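Local coordinates for FERM, ARHGEF and pleckstrin domain-containing protein 2 (Mus musculus, PDB 6D2K) that acts, as the full-length protein, as a guanine nucleotide exchange factor that activates RAC1 and helps remodel the actin cytoskeleton, its FERM domain being the part in this structure, at residues A[130-133]-A[134-138]. Residues are numbered along the deposited sequence; the frame is centred on the assembly and turned at random.
Sequences HLLQ and SEIGD
The amide of Q133 lies alongside the carboxylate of D138, the two side chains pointing the same way with their planes 32° apart. Q133 NE2 gives D138 OD1 a straight hydrogen bond of 2.9 Å, and the acceptor sits almost in the amide plane. The glutamine chain sets off away from 134-138, CG anti to the backbone N (chi1 -174°), and a bend at chi2 brings its amide back beside D138. Its NE2 also donates to Q174 O, while D138 OD1 accepts from G173 N, so both groups tie this turn to the 173-174 loop. Without the amide, as with an alanine here, Q174 O would probably lose a donor and D138 OD1 keep only its bond from G173 N, leaving that loop less firmly tied. This is the C-terminal end of helix 121-136 in the central, all-helical lobe of the FERM domain. G137 is the first residue to leave helical backbone angles; glycine suits its positive phi of 82°, where a side chain would jam against the preceding carbonyl oxygen, and its N makes weak bonds to L132 O and Q133 O. Three residues earlier, the short hydroxyl chain of S134 reaches back over the backbone, OG bonding L131 O at 2.8 Å on the same face as E135 N. I136 N bonds L132 O at 2.8 Å, while I136 CD1 rests 4.2 Å from L132 CD2, branched apolar chains that both touch H147 of helix 141-150.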
ATOM      1  N   HIS A 130      -1.607   8.211 -18.469  1.00 11.91           N
ATOM      2  CA  HIS A 130      -1.526   6.783 -18.780  1.00 12.06           C
ATOM      3  C   HIS A 130      -2.700   6.018 -18.191  1.00 10.46           C
ATOM      4  O   HIS A 130      -3.228   5.089 -18.826  1.00 11.06           O
ATOM      5  CB  HIS A 130      -0.197   6.182 -18.323  1.00 12.28           C
ATOM      6  CG  HIS A 130       0.937   6.491 -19.253  1.00 15.32           C
ATOM      7  ND1 HIS A 130       2.007   7.285 -18.905  1.00 15.76           N
ATOM      8  CD2 HIS A 130       1.131   6.139 -20.545  1.00  9.28           C
ATOM      9  CE1 HIS A 130       2.830   7.386 -19.940  1.00 11.89           C
ATOM     10  NE2 HIS A 130       2.316   6.699 -20.944  1.00 18.36           N
ATOM     11  N   LEU A 131      -3.132   6.420 -16.997  1.00 11.82           N
ATOM     12  CA  LEU A 131      -4.319   5.807 -16.403  1.00 11.80           C
ATOM     13  C   LEU A 131      -5.551   6.054 -17.274  1.00 12.41           C
ATOM     14  O   LEU A 131      -6.369   5.147 -17.467  1.00 13.69           O
ATOM     15  CB  LEU A 131      -4.547   6.317 -14.972  1.00 12.48           C
ATOM     16  CG  LEU A 131      -3.527   5.850 -13.933  1.00 14.28           C
ATOM     17  CD1 LEU A 131      -3.645   6.668 -12.639  1.00 14.42           C
ATOM     18  CD2 LEU A 131      -3.677   4.371 -13.656  1.00 12.93           C
ATOM     19  N   LEU A 132      -5.669   7.264 -17.822  1.00 11.36           N
ATOM     20  CA  LEU A 132      -6.738   7.557 -18.787  1.00 13.82           C
ATOM     21  C   LEU A 132      -6.630   6.669 -20.020  1.00 11.79           C
ATOM     22  O   LEU A 132      -7.625   6.119 -20.482  1.00 13.85           O
ATOM     23  CB  LEU A 132      -6.732   9.030 -19.200  1.00 13.49           C
ATOM     24  CG  LEU A 132      -7.148  10.064 -18.154  1.00 16.16           C
ATOM     25  CD1 LEU A 132      -7.107  11.451 -18.781  1.00 18.69           C
ATOM     26  CD2 LEU A 132      -8.533   9.768 -17.590  1.00 16.43           C
ATOM     27  N   GLN A 133      -5.428   6.518 -20.564  1.00 10.96           N
ATOM     28  CA  GLN A 133      -5.282   5.681 -21.756  1.00 13.57           C
ATOM     29  C   GLN A 133      -5.745   4.243 -21.485  1.00 11.53           C
ATOM     30  O   GLN A 133      -6.436   3.633 -22.310  1.00 13.21           O
ATOM     31  CB  GLN A 133      -3.841   5.734 -22.263  1.00 14.86           C
ATOM     32  CG  GLN A 133      -3.587   5.013 -23.598  1.00 13.29           C
ATOM     33  CD  GLN A 133      -4.336   5.633 -24.769  1.00 13.66           C
ATOM     34  OE1 GLN A 133      -4.622   6.827 -24.778  1.00 14.91           O
ATOM     35  NE2 GLN A 133      -4.640   4.814 -25.778  1.00 17.01           N
ATOM     36  N   SER A 134      -5.423   3.718 -20.304  1.00 11.30           N
ATOM     37  CA  SER A 134      -5.839   2.359 -19.972  1.00 12.09           C
ATOM     38  C   SER A 134      -7.348   2.230 -19.832  1.00 12.62           C
ATOM     39  O   SER A 134      -7.912   1.209 -20.221  1.00 18.63           O
ATOM     40  CB  SER A 134      -5.171   1.862 -18.677  1.00 12.73           C
ATOM     41  OG  SER A 134      -5.749   2.449 -17.525  1.00 20.02           O
ATOM     42  N   GLU A 135      -8.002   3.248 -19.273  1.00 12.57           N
ATOM     43  CA  GLU A 135      -9.400   3.103 -18.895  1.00 16.03           C
ATOM     44  C   GLU A 135     -10.361   3.546 -19.985  1.00 14.47           C
ATOM     45  O   GLU A 135     -11.356   2.865 -20.253  1.00 16.59           O
ATOM     46  CB  GLU A 135      -9.691   3.851 -17.588  1.00 17.57           C
ATOM     47  CG  GLU A 135     -11.126   3.643 -17.094  1.00 18.67           C
ATOM     48  CD  GLU A 135     -11.265   3.852 -15.601  1.00 23.05           C
ATOM     49  OE1 GLU A 135     -10.499   3.234 -14.835  1.00 25.37           O
ATOM     50  OE2 GLU A 135     -12.160   4.621 -15.186  1.00 29.27           O
ATOM     51  N   ILE A 136     -10.084   4.689 -20.600  1.00 12.21           N
ATOM     52  CA  ILE A 136     -11.002   5.219 -21.624  1.00 13.57           C
ATOM     53  C   ILE A 136     -10.405   5.241 -23.032  1.00 13.80           C
ATOM     54  O   ILE A 136     -11.090   5.597 -23.990  1.00 16.89           O
ATOM     55  CB  ILE A 136     -11.556   6.626 -21.277  1.00 18.58           C
ATOM     56  CG1 ILE A 136     -10.442   7.676 -21.248  1.00 17.35           C
ATOM     57  CG2 ILE A 136     -12.348   6.584 -19.981  1.00 19.60           C
ATOM     58  CD1 ILE A 136     -10.966   9.095 -21.000  1.00 18.94           C
ATOM     59  N   GLY A 137      -9.133   4.870 -23.171  1.00 13.59           N
ATOM     60  CA  GLY A 137      -8.517   4.792 -24.483  1.00 13.63           C
ATOM     61  C   GLY A 137      -8.007   6.103 -25.049  1.00 17.19           C
ATOM     62  O   GLY A 137      -7.683   7.032 -24.307  1.00 15.93           O
ATOM     63  N   ASP A 138      -7.925   6.177 -26.380  1.00 17.16           N
ATOM     64  CA  ASP A 138      -7.319   7.331 -27.038  1.00 16.86           C
ATOM     65  C   ASP A 138      -7.973   8.639 -26.646  1.00 17.30           C
ATOM     66  O   ASP A 138      -9.192   8.729 -26.463  1.00 19.57           O
ATOM     67  CB  ASP A 138      -7.399   7.197 -28.565  1.00 19.67           C
ATOM     68  CG  ASP A 138      -6.497   6.119 -29.115  1.00 21.57           C
ATOM     69  OD1 ASP A 138      -5.678   5.532 -28.377  1.00 20.55           O
ATOM     70  OD2 ASP A 138      -6.607   5.844 -30.331  1.00 24.55           O
TER